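Local coordinates for putative metal binding protein (Coccidioides immitis, PDB 3CVG) that probably binds a small ligand, perhaps a metal ion, in the cleft between the two lobes of a periplasmic-binding-protein fold, at residues Ile24-Gly27 with Gly28-Gln31; Lys60-Thr63 with Thr64-Ile67; Thr80-Pro83 with Val84-Arg87; Tyr183-Pro187 with Ile188-Thr192. All coordinates share one frame; numbering follows the deposited sequence.

Contact 1 of 4, residues Ile24-Gly27 with Gly28-Gln31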
ATOM      1  N   ILE A  24      15.547  -5.155   5.560  1.00 40.88           N
ATOM      2  CA  ILE A  24      14.092  -5.082   5.482  1.00 40.44           C
ATOM      3  C   ILE A  24      13.578  -5.111   4.047  1.00 40.29           C
ATOM      4  O   ILE A  24      14.028  -4.337   3.202  1.00 41.55           O
ATOM      5  CB  ILE A  24      13.563  -3.779   6.127  1.00 39.79           C
ATOM      6  CG1 ILE A  24      14.195  -3.570   7.502  1.00 38.75           C
ATOM      7  CG2 ILE A  24      12.052  -3.846   6.266  1.00 40.50           C
ATOM      8  CD1 ILE A  24      13.914  -2.199   8.096  1.00 38.98           C
ATOM      9  N   GLY A  25      12.632  -6.006   3.781  1.00 38.11           N
ATOM     10  CA  GLY A  25      12.049  -6.096   2.458  1.00 36.65           C
ATOM     11  C   GLY A  25      10.694  -5.414   2.492  1.00 36.12           C
ATOM     12  O   GLY A  25       9.861  -5.716   3.347  1.00 35.73           O
ATOM     13  N   ASN A  26      10.467  -4.482   1.576  1.00 35.39           N
ATOM     14  CA  ASN A  26       9.198  -3.770   1.539  1.00 33.95           C
ATOM     15  C   ASN A  26       9.031  -3.057   0.213  1.00 33.19           C
ATOM     16  O   ASN A  26       9.975  -2.946  -0.567  1.00 31.76           O
ATOM     17  CB  ASN A  26       9.126  -2.748   2.679  1.00 34.65           C
ATOM     18  CG  ASN A  26       7.848  -1.921   2.644  1.00 36.03           C
ATOM     19  OD1 ASN A  26       6.739  -2.461   2.699  1.00 35.80           O
ATOM     20  ND2 ASN A  26       7.998  -0.606   2.546  1.00 36.14           N
ATOM     21  N   GLY A  27       7.823  -2.571  -0.038  1.00 33.34           N
ATOM     22  CA  GLY A  27       7.572  -1.868  -1.278  1.00 32.21           C
ATOM     23  C   GLY A  27       7.247  -0.401  -1.084  1.00 30.74           C
ATOM     24  O   GLY A  27       8.126   0.458  -1.176  1.00 30.57           O
ATOM     25  N   GLY A  28       5.981  -0.123  -0.791  1.00 30.53           N
ATOM     26  CA  GLY A  28       5.511   1.243  -0.630  1.00 30.38           C
ATOM     27  C   GLY A  28       6.091   2.148   0.442  1.00 31.19           C
ATOM     28  O   GLY A  28       6.355   3.323   0.174  1.00 30.20           O
ATOM     29  N   ALA A  29       6.278   1.628   1.651  1.00 31.04           N
ATOM     30  CA  ALA A  29       6.808   2.438   2.741  1.00 32.03           C
ATOM     31  C   ALA A  29       8.245   2.882   2.495  1.00 33.20           C
ATOM     32  O   ALA A  29       8.648   3.955   2.926  1.00 32.70           O
ATOM     33  CB  ALA A  29       6.713   1.673   4.050  1.00 32.13           C
ATOM     34  N   GLY A  30       9.030   2.052   1.822  1.00 35.08           N
ATOM     35  CA  GLY A  30      10.396   2.451   1.547  1.00 37.38           C
ATOM     36  C   GLY A  30      10.370   3.503   0.453  1.00 38.73           C
ATOM     37  O   GLY A  30      11.129   4.476   0.469  1.00 39.50           O
ATOM     38  N   GLN A  31       9.463   3.294  -0.495  1.00 39.14           N
ATOM     39  CA  GLN A  31       9.270   4.175  -1.640  1.00 39.66           C
ATOM     40  C   GLN A  31       8.724   5.537  -1.211  1.00 38.66           C
ATOM     41  O   GLN A  31       8.869   6.530  -1.925  1.00 38.84           O
ATOM     42  CB  GLN A  31       8.298   3.500  -2.617  1.00 41.52           C
ATOM     43  CG  GLN A  31       8.067   4.221  -3.925  1.00 44.58           C
ATOM     44  CD  GLN A  31       7.074   3.489  -4.823  1.00 46.69           C
ATOM     45  OE1 GLN A  31       6.944   3.798  -6.012  1.00 45.91           O
ATOM     46  NE2 GLN A  31       6.366   2.516  -4.254  1.00 46.47           N
TER
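Gly-27 O and Gln-31 N close the first turn of helix 28-32, immediately after strand 20-26; this is a glycine-rich strand-to-helix turn in one lobe of a periplasmic-binding-protein fold. The bond measures 3.2 Å from Gln-31 N to Gly-27 O, with an N-H...O angle of 152°. Gly-27 holds the N-cap position without a side chain, so the side chain that reaches under the turn is that of the preceding Asn-26. Its CB heads toward the helix, and CG is swung opposite the backbone N (chi1 177°), which brings the amide beneath the first turn. There Asn-26 CG lies 4.0 Å from Ala-29 CB, and the amide end also faces the backbone nitrogens of Ala-29 and Gly-30. Asn-26 is buried, its side chain touching Ile-79 of strand 77-80 and Val-35 of helix 34-47, while Tyr-81 OH accepts a hydrogen bond from Ala-29 N and Asn-26 O receives one from Trp-58 NE1. Gln-31 shares the first torsion of Asn-26, with CG again opposite the backbone N, but it starts from an exposed position and runs on in an extended chain (chi2 -179°). At its root it still brushes the turn: besides its backbone bond, Gln-31 places CB 3.4 Å from Gly-27 O, and NE2 comes no closer to that oxygen than 4.1 Å.

Contact 2 of 4, residues Lys60-Thr63 with Thr64-Ile67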
ATOM      1  N   LYS A  60      13.796  -3.582  -1.987  1.00 40.72           N
ATOM      2  CA  LYS A  60      12.513  -3.274  -2.608  1.00 40.78           C
ATOM      3  C   LYS A  60      11.841  -4.536  -3.127  1.00 40.64           C
ATOM      4  O   LYS A  60      12.385  -5.228  -3.991  1.00 40.05           O
ATOM      5  CB  LYS A  60      12.716  -2.288  -3.757  1.00 41.47           C
ATOM      6  CG  LYS A  60      11.438  -1.786  -4.391  1.00 44.33           C
ATOM      7  CD  LYS A  60      11.738  -0.669  -5.382  1.00 46.07           C
ATOM      8  CE  LYS A  60      10.462   0.005  -5.873  1.00 48.41           C
ATOM      9  NZ  LYS A  60      10.755   1.182  -6.741  1.00 50.18           N
ATOM     10  N   SER A  61      10.652  -4.827  -2.606  1.00 39.04           N
ATOM     11  CA  SER A  61       9.921  -6.017  -3.015  1.00 38.90           C
ATOM     12  C   SER A  61       8.447  -5.970  -2.629  1.00 38.19           C
ATOM     13  O   SER A  61       8.084  -5.438  -1.576  1.00 38.29           O
ATOM     14  CB  SER A  61      10.572  -7.254  -2.393  1.00 38.46           C
ATOM     15  OG  SER A  61      10.696  -7.105  -0.987  1.00 41.22           O
ATOM     16  N   ASP A  62       7.595  -6.520  -3.490  1.00 36.80           N
ATOM     17  CA  ASP A  62       6.171  -6.546  -3.192  1.00 35.48           C
ATOM     18  C   ASP A  62       5.981  -7.612  -2.116  1.00 34.02           C
ATOM     19  O   ASP A  62       6.939  -8.289  -1.744  1.00 34.40           O
ATOM     20  CB  ASP A  62       5.348  -6.861  -4.454  1.00 37.24           C
ATOM     21  CG  ASP A  62       5.522  -8.290  -4.951  1.00 36.51           C
ATOM     22  OD1 ASP A  62       6.296  -9.062  -4.349  1.00 38.43           O
ATOM     23  OD2 ASP A  62       4.870  -8.639  -5.956  1.00 35.99           O
ATOM     24  N   THR A  63       4.768  -7.754  -1.602  1.00 30.80           N
ATOM     25  CA  THR A  63       4.516  -8.737  -0.555  1.00 29.20           C
ATOM     26  C   THR A  63       4.982 -10.164  -0.875  1.00 28.01           C
ATOM     27  O   THR A  63       5.609 -10.813  -0.041  1.00 28.62           O
ATOM     28  CB  THR A  63       3.019  -8.786  -0.179  1.00 27.20           C
ATOM     29  OG1 THR A  63       2.636  -7.542   0.425  1.00 26.50           O
ATOM     30  CG2 THR A  63       2.753  -9.915   0.809  1.00 27.95           C
ATOM     31  N   THR A  64       4.685 -10.659  -2.072  1.00 28.05           N
ATOM     32  CA  THR A  64       5.076 -12.028  -2.419  1.00 28.25           C
ATOM     33  C   THR A  64       6.591 -12.254  -2.362  1.00 29.62           C
ATOM     34  O   THR A  64       7.062 -13.279  -1.847  1.00 26.34           O
ATOM     35  CB  THR A  64       4.575 -12.413  -3.824  1.00 27.54           C
ATOM     36  OG1 THR A  64       3.145 -12.316  -3.867  1.00 26.29           O
ATOM     37  CG2 THR A  64       4.992 -13.839  -4.165  1.00 26.88           C
ATOM     38  N   VAL A  65       7.344 -11.295  -2.890  1.00 30.04           N
ATOM     39  CA  VAL A  65       8.800 -11.398  -2.916  1.00 32.20           C
ATOM     40  C   VAL A  65       9.398 -11.237  -1.528  1.00 31.76           C
ATOM     41  O   VAL A  65      10.325 -11.955  -1.156  1.00 34.20           O
ATOM     42  CB  VAL A  65       9.413 -10.344  -3.853  1.00 32.18           C
ATOM     43  CG1 VAL A  65      10.906 -10.603  -4.022  1.00 32.44           C
ATOM     44  CG2 VAL A  65       8.713 -10.382  -5.193  1.00 32.83           C
ATOM     45  N   THR A  66       8.870 -10.284  -0.767  1.00 32.84           N
ATOM     46  CA  THR A  66       9.344 -10.048   0.590  1.00 31.56           C
ATOM     47  C   THR A  66       9.301 -11.369   1.351  1.00 31.99           C
ATOM     48  O   THR A  66      10.266 -11.757   2.010  1.00 33.09           O
ATOM     49  CB  THR A  66       8.457  -9.004   1.313  1.00 31.68           C
ATOM     50  OG1 THR A  66       8.638  -7.719   0.703  1.00 30.85           O
ATOM     51  CG2 THR A  66       8.813  -8.918   2.788  1.00 29.66           C
ATOM     52  N   ILE A  67       8.178 -12.065   1.254  1.00 32.16           N
ATOM     53  CA  ILE A  67       8.037 -13.343   1.936  1.00 33.79           C
ATOM     54  C   ILE A  67       9.008 -14.361   1.338  1.00 34.74           C
ATOM     55  O   ILE A  67       9.527 -15.219   2.051  1.00 35.21           O
ATOM     56  CB  ILE A  67       6.585 -13.854   1.845  1.00 32.63           C
ATOM     57  CG1 ILE A  67       5.670 -12.913   2.640  1.00 33.19           C
ATOM     58  CG2 ILE A  67       6.493 -15.286   2.368  1.00 32.57           C
ATOM     59  CD1 ILE A  67       4.189 -13.191   2.491  1.00 31.48           C
TER
HETATM   60  O   HOH W   1       6.360  -5.785   0.923  1.00 35.86           O
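Thr-66 OG1 is gripped by two hydrogen bonds, one from or to Ser-61 OG, 2.7 Å from Thr-66 OG1, and one with a water oxygen at 3.0 Å, while Asp-62 O lies 3.0 Å from the same Thr-66 OG1. Either hydroxyl of the Ser-61 and Thr-66 pair could be the donor. The setting is the capped N-terminus of helix 63-71, reached from strand 55-60 through a short turn. In Thr-66 the hydroxyl sits opposite the carbonyl carbon (chi1 -68°), which turns it back toward the turn; the water joins it to the loop by donating to Ser-61 O. Asp-62 is the N-cap residue. Its backbone oxygen takes Thr-66 N at 2.9 Å, with an N-H...O angle of 168°. Its carboxylate accepts from Val-65 N at Asp-62 OD1, although that oxygen stands too near a neighbour in the model for its position to be trusted closely. Ser-61 CB also packs 3.6 Å from Val-65 CB. One turn along, Ile-67 N donates to Thr-63 O at 3.1 Å. The side chains of Thr-63 and Ile-67 run alongside each other in the same direction, and Thr-63 OG1 bonds to Tyr-81 N; the methyls touch, with Thr-63 CG2 4.0 Å from Ile-67 CD1.

Contact 3 of 4, residues Thr80-Pro83 with Val84-Arg87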
ATOM      1  N   THR A  80       4.667  -6.148   5.125  1.00 30.57           N
ATOM      2  CA  THR A  80       3.766  -6.640   4.104  1.00 28.71           C
ATOM      3  C   THR A  80       2.371  -6.031   4.169  1.00 27.97           C
ATOM      4  O   THR A  80       2.001  -5.391   5.158  1.00 26.37           O
ATOM      5  CB  THR A  80       3.689  -8.170   4.198  1.00 28.81           C
ATOM      6  OG1 THR A  80       3.344  -8.549   5.538  1.00 32.34           O
ATOM      7  CG2 THR A  80       5.039  -8.779   3.865  1.00 27.92           C
ATOM      8  N   TYR A  81       1.600  -6.245   3.105  1.00 26.86           N
ATOM      9  CA  TYR A  81       0.253  -5.707   3.002  1.00 24.61           C
ATOM     10  C   TYR A  81      -0.799  -6.768   2.690  1.00 25.63           C
ATOM     11  O   TYR A  81      -1.732  -6.510   1.926  1.00 24.07           O
ATOM     12  CB  TYR A  81       0.224  -4.640   1.915  1.00 25.55           C
ATOM     13  CG  TYR A  81       1.297  -3.583   2.067  1.00 25.96           C
ATOM     14  CD1 TYR A  81       1.044  -2.400   2.748  1.00 26.57           C
ATOM     15  CD2 TYR A  81       2.567  -3.767   1.509  1.00 28.52           C
ATOM     16  CE1 TYR A  81       2.024  -1.415   2.867  1.00 27.31           C
ATOM     17  CE2 TYR A  81       3.553  -2.791   1.624  1.00 27.31           C
ATOM     18  CZ  TYR A  81       3.274  -1.619   2.300  1.00 27.31           C
ATOM     19  OH  TYR A  81       4.233  -0.643   2.387  1.00 26.92           O
ATOM     20  N   SER A  82      -0.656  -7.957   3.264  1.00 24.52           N
ATOM     21  CA  SER A  82      -1.632  -9.016   3.023  1.00 26.81           C
ATOM     22  C   SER A  82      -1.776  -9.946   4.229  1.00 26.33           C
ATOM     23  O   SER A  82      -1.002 -10.889   4.391  1.00 24.89           O
ATOM     24  CB  SER A  82      -1.233  -9.835   1.788  1.00 25.43           C
ATOM     25  OG  SER A  82      -2.146 -10.903   1.570  1.00 29.28           O
ATOM     26  N   PRO A  83      -2.764  -9.680   5.100  1.00 27.42           N
ATOM     27  CA  PRO A  83      -2.982 -10.519   6.286  1.00 26.65           C
ATOM     28  C   PRO A  83      -3.037 -12.025   5.991  1.00 26.24           C
ATOM     29  O   PRO A  83      -2.503 -12.834   6.757  1.00 25.12           O
ATOM     30  CB  PRO A  83      -4.299  -9.983   6.839  1.00 27.80           C
ATOM     31  CG  PRO A  83      -4.192  -8.519   6.554  1.00 27.02           C
ATOM     32  CD  PRO A  83      -3.647  -8.497   5.125  1.00 26.65           C
ATOM     33  N   VAL A  84      -3.672 -12.413   4.887  1.00 25.39           N
ATOM     34  CA  VAL A  84      -3.762 -13.837   4.565  1.00 25.60           C
ATOM     35  C   VAL A  84      -2.408 -14.428   4.199  1.00 25.34           C
ATOM     36  O   VAL A  84      -2.054 -15.522   4.656  1.00 25.99           O
ATOM     37  CB  VAL A  84      -4.742 -14.112   3.397  1.00 25.22           C
ATOM     38  CG1 VAL A  84      -4.717 -15.599   3.039  1.00 24.42           C
ATOM     39  CG2 VAL A  84      -6.147 -13.711   3.794  1.00 23.41           C
ATOM     40  N   ALA A  85      -1.656 -13.707   3.370  1.00 25.96           N
ATOM     41  CA  ALA A  85      -0.344 -14.170   2.942  1.00 25.70           C
ATOM     42  C   ALA A  85       0.567 -14.235   4.163  1.00 25.84           C
ATOM     43  O   ALA A  85       1.425 -15.115   4.270  1.00 24.69           O
ATOM     44  CB  ALA A  85       0.239 -13.219   1.885  1.00 25.02           C
ATOM     45  N   GLU A  86       0.370 -13.294   5.080  1.00 27.64           N
ATOM     46  CA  GLU A  86       1.157 -13.247   6.304  1.00 28.72           C
ATOM     47  C   GLU A  86       0.872 -14.504   7.130  1.00 28.57           C
ATOM     48  O   GLU A  86       1.797 -15.199   7.548  1.00 29.20           O
ATOM     49  CB  GLU A  86       0.815 -11.971   7.089  1.00 29.99           C
ATOM     50  CG  GLU A  86       1.503 -10.716   6.534  1.00 28.54           C
ATOM     51  CD  GLU A  86       0.696  -9.437   6.728  1.00 29.94           C
ATOM     52  OE1 GLU A  86      -0.077  -9.348   7.710  1.00 30.12           O
ATOM     53  OE2 GLU A  86       0.848  -8.507   5.900  1.00 28.62           O
ATOM     54  N   ARG A  87      -0.407 -14.802   7.348  1.00 29.39           N
ATOM     55  CA  ARG A  87      -0.808 -15.987   8.106  1.00 29.77           C
ATOM     56  C   ARG A  87      -0.225 -17.271   7.518  1.00 30.22           C
ATOM     57  O   ARG A  87       0.231 -18.150   8.253  1.00 30.99           O
ATOM     58  CB  ARG A  87      -2.336 -16.121   8.144  1.00 30.50           C
ATOM     59  CG  ARG A  87      -2.820 -17.454   8.732  1.00 28.22           C
ATOM     60  CD  ARG A  87      -4.340 -17.565   8.735  1.00 31.68           C
ATOM     61  NE  ARG A  87      -4.903 -17.792   7.407  1.00 32.40           N
ATOM     62  CZ  ARG A  87      -4.758 -18.917   6.710  1.00 31.90           C
ATOM     63  NH1 ARG A  87      -4.061 -19.933   7.209  1.00 28.65           N
ATOM     64  NH2 ARG A  87      -5.315 -19.024   5.512  1.00 30.53           N
TER
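Glu-86 meets Thr-80 through a bent chain: CG lies across from its own carbonyl carbon (chi1 -79°), and chi2, 149°, departs from full extension, folding the carboxylate back over the loop. Thr-80, for its part, puts OG1 between its backbone N and carbonyl carbon (chi1 54°), facing that carboxylate, and the two side chains run antiparallel, overlapping near their ends. Thr-80 OG1 donates to Glu-86 OE2 across a short 2.5 Å, and Ser-82 N gives a second bond to Glu-86 OE2 at 3.1 Å. The two donors come from opposite faces of the carboxylate, each from well out of its plane, so this oxygen of a buried residue is clasped between them. All this happens at the N-terminus of helix 83-91, where strand 77-80 gives way to the helix and Ser-82 is the N-cap. Its OG accepts only weakly from Ala-85 N, at 3.4 Å, while Ser-82 O takes Glu-86 N at 2.9 Å. Pro-83 begins the helix and its carbonyl receives Arg-87 N. The other carboxylate oxygen, Glu-86 OE1, rests 3.4 Å from Pro-83 CA, and His-238 of strand 234-241 also packs against this glutamate.

Contact 4 of 4, residues Tyr183-Pro187 with Ile188-Thr192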
ATOM      1  N   TYR A 183      -2.487   0.093 -17.628  1.00 14.66           N
ATOM      2  CA  TYR A 183      -1.403   1.065 -17.769  1.00 16.07           C
ATOM      3  C   TYR A 183      -0.388   0.595 -16.725  1.00 17.79           C
ATOM      4  O   TYR A 183      -0.468   0.959 -15.546  1.00 16.40           O
ATOM      5  CB  TYR A 183      -1.913   2.467 -17.445  1.00 16.70           C
ATOM      6  CG  TYR A 183      -0.901   3.558 -17.707  1.00 18.03           C
ATOM      7  CD1 TYR A 183      -0.594   3.964 -19.013  1.00 18.71           C
ATOM      8  CD2 TYR A 183      -0.227   4.172 -16.652  1.00 20.13           C
ATOM      9  CE1 TYR A 183       0.368   4.964 -19.255  1.00 18.09           C
ATOM     10  CE2 TYR A 183       0.733   5.167 -16.884  1.00 19.39           C
ATOM     11  CZ  TYR A 183       1.023   5.555 -18.182  1.00 21.38           C
ATOM     12  OH  TYR A 183       1.966   6.538 -18.402  1.00 22.57           O
ATOM     13  N   ILE A 184       0.554  -0.227 -17.175  1.00 17.58           N
ATOM     14  CA  ILE A 184       1.533  -0.849 -16.299  1.00 19.39           C
ATOM     15  C   ILE A 184       2.739   0.001 -15.949  1.00 20.52           C
ATOM     16  O   ILE A 184       3.753  -0.013 -16.651  1.00 21.20           O
ATOM     17  CB  ILE A 184       1.985  -2.188 -16.921  1.00 18.73           C
ATOM     18  CG1 ILE A 184       0.745  -2.950 -17.414  1.00 19.03           C
ATOM     19  CG2 ILE A 184       2.746  -3.015 -15.889  1.00 15.68           C
ATOM     20  CD1 ILE A 184       1.042  -4.149 -18.309  1.00 20.48           C
ATOM     21  N   THR A 185       2.621   0.725 -14.841  1.00 23.64           N
ATOM     22  CA  THR A 185       3.687   1.605 -14.365  1.00 25.68           C
ATOM     23  C   THR A 185       3.635   1.723 -12.841  1.00 26.80           C
ATOM     24  O   THR A 185       2.780   1.118 -12.196  1.00 25.83           O
ATOM     25  CB  THR A 185       3.522   3.031 -14.922  1.00 26.61           C
ATOM     26  OG1 THR A 185       2.281   3.572 -14.447  1.00 26.82           O
ATOM     27  CG2 THR A 185       3.528   3.030 -16.444  1.00 25.20           C
ATOM     28  N   PHE A 186       4.543   2.525 -12.285  1.00 29.30           N
ATOM     29  CA  PHE A 186       4.598   2.771 -10.842  1.00 30.74           C
ATOM     30  C   PHE A 186       3.417   3.669 -10.475  1.00 28.65           C
ATOM     31  O   PHE A 186       2.803   4.271 -11.354  1.00 27.91           O
ATOM     32  CB  PHE A 186       5.899   3.491 -10.468  1.00 35.23           C
ATOM     33  CG  PHE A 186       7.129   2.869 -11.052  1.00 39.48           C
ATOM     34  CD1 PHE A 186       7.433   1.531 -10.816  1.00 41.39           C
ATOM     35  CD2 PHE A 186       7.998   3.633 -11.831  1.00 41.07           C
ATOM     36  CE1 PHE A 186       8.592   0.958 -11.348  1.00 42.76           C
ATOM     37  CE2 PHE A 186       9.160   3.075 -12.368  1.00 43.05           C
ATOM     38  CZ  PHE A 186       9.458   1.734 -12.126  1.00 43.56           C
ATOM     39  N   PRO A 187       3.108   3.789  -9.168  1.00 27.27           N
ATOM     40  CA  PRO A 187       2.013   4.594  -8.622  1.00 26.21           C
ATOM     41  C   PRO A 187       1.802   6.003  -9.168  1.00 24.15           C
ATOM     42  O   PRO A 187       0.713   6.330  -9.633  1.00 22.35           O
ATOM     43  CB  PRO A 187       2.323   4.617  -7.128  1.00 26.38           C
ATOM     44  CG  PRO A 187       2.863   3.266  -6.902  1.00 27.03           C
ATOM     45  CD  PRO A 187       3.827   3.113  -8.070  1.00 26.77           C
ATOM     46  N   ILE A 188       2.832   6.841  -9.087  1.00 23.59           N
ATOM     47  CA  ILE A 188       2.719   8.227  -9.539  1.00 23.17           C
ATOM     48  C   ILE A 188       2.342   8.345 -11.015  1.00 23.03           C
ATOM     49  O   ILE A 188       1.412   9.073 -11.370  1.00 21.57           O
ATOM     50  CB  ILE A 188       4.031   9.010  -9.265  1.00 23.55           C
ATOM     51  CG1 ILE A 188       4.235   9.172  -7.753  1.00 25.93           C
ATOM     52  CG2 ILE A 188       3.972  10.394  -9.931  1.00 23.83           C
ATOM     53  CD1 ILE A 188       5.548   9.859  -7.367  1.00 23.86           C
ATOM     54  N   GLN A 189       3.059   7.630 -11.874  1.00 24.91           N
ATOM     55  CA  GLN A 189       2.764   7.660 -13.306  1.00 22.58           C
ATOM     56  C   GLN A 189       1.330   7.199 -13.571  1.00 19.65           C
ATOM     57  O   GLN A 189       0.602   7.827 -14.342  1.00 17.54           O
ATOM     58  CB  GLN A 189       3.747   6.771 -14.066  1.00 26.59           C
ATOM     59  CG  GLN A 189       5.140   7.364 -14.171  1.00 32.52           C
ATOM     60  CD  GLN A 189       6.208   6.319 -14.427  1.00 38.80           C
ATOM     61  OE1 GLN A 189       5.992   5.352 -15.166  1.00 41.64           O
ATOM     62  NE2 GLN A 189       7.382   6.515 -13.822  1.00 40.27           N
ATOM     63  N   ALA A 190       0.918   6.108 -12.929  1.00 19.00           N
ATOM     64  CA  ALA A 190      -0.441   5.589 -13.121  1.00 18.65           C
ATOM     65  C   ALA A 190      -1.536   6.584 -12.719  1.00 17.88           C
ATOM     66  O   ALA A 190      -2.547   6.717 -13.418  1.00 17.40           O
ATOM     67  CB  ALA A 190      -0.615   4.265 -12.347  1.00 18.66           C
ATOM     68  N   LEU A 191      -1.359   7.258 -11.581  1.00 16.40           N
ATOM     69  CA  LEU A 191      -2.350   8.235 -11.141  1.00 17.90           C
ATOM     70  C   LEU A 191      -2.354   9.426 -12.107  1.00 18.52           C
ATOM     71  O   LEU A 191      -3.411   9.928 -12.480  1.00 18.17           O
ATOM     72  CB  LEU A 191      -2.055   8.719  -9.705  1.00 17.80           C
ATOM     73  CG  LEU A 191      -2.973   9.811  -9.134  1.00 16.80           C
ATOM     74  CD1 LEU A 191      -4.443   9.425  -9.311  1.00 14.75           C
ATOM     75  CD2 LEU A 191      -2.653  10.030  -7.650  1.00 17.00           C
ATOM     76  N   THR A 192      -1.164   9.863 -12.510  1.00 19.90           N
ATOM     77  CA  THR A 192      -1.035  10.977 -13.441  1.00 20.92           C
ATOM     78  C   THR A 192      -1.764  10.645 -14.747  1.00 21.01           C
ATOM     79  O   THR A 192      -2.480  11.482 -15.312  1.00 20.32           O
ATOM     80  CB  THR A 192       0.453  11.269 -13.746  1.00 21.41           C
ATOM     81  OG1 THR A 192       1.116  11.672 -12.539  1.00 19.12           O
ATOM     82  CG2 THR A 192       0.579  12.378 -14.786  1.00 21.30           C
TER
HETATM   83  O   HOH W   2       5.211   6.322 -17.460  1.00 37.38           O
HETATM   84  O   HOH W   3       2.177   8.816 -16.734  1.00 39.25           O
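The N-terminus of helix 187-196, entered from strand 180-182 through the loop that holds Phe-186 as N-cap, carries this contact on the second lobe of the periplasmic-binding-protein fold. Phe-186 O is held by two donors: Ala-190 N at 3.1 Å, with an N-H...O angle of 166°, and Thr-185 OG1 at 3.2 Å. The hydroxyl reaches it because Thr-185 keeps OG1 between its backbone N and carbonyl carbon (chi1 62°). Gln-189 then runs back over the loop in an extended chain. Its oxygen, Gln-189 OE1, accepts a hydrogen bond from a water 2.6 Å away and lies 3.4 Å from Thr-185 CB, whereas the nitrogen, Gln-189 NE2, approaches the edge of the Phe-186 ring at CD2, 3.6 Å away; ring and amide planes are turned 70° apart. Farther back, Tyr-183 presents the edge of its ring to the helix, with CD2 3.8 Å from Ala-190 CA. Two waters finish the link from its hydroxyl. One bonds to Tyr-183 OH at 2.8 Å and donates to Gln-189 O; the other is the water on Gln-189 OE1, which reaches Tyr-183 OH only weakly. Arg-150 NE binds Thr-185 O, and Pro-187 lies about 5 Å by its side chain from the bound calcium ion. The doubly bonded Phe-186 O and the water bridges from Tyr-183 thus tie the loop to the first turn of the helix by polar links at both the backbone and the side chains.

How the contacts relate
Along the chain the four contacts come in series, each at the start of a helix. The first three belong to one lobe: strand 20-26 lies between 55-60 and 77-80, parallel to both, and the three lead into helices 28-32, 63-71 and 83-91. Contacts 1 and 2 have centres about 9 Å apart and contacts 2 and 3 about 11 Å; Asn-26 O with Ser-61 N, at 2.9 Å, probably joins the first pair. Contact 4 stands across the cleft, its centre about 17 Å from contact 1 and 24 Å from contact 3, which lies on the opposite side of the chain's centre. Gly-28, Asp-62, Tyr-81 and Pro-187 lie about 7, 8, 7 and 5 Å from calcium, so both lobes border it.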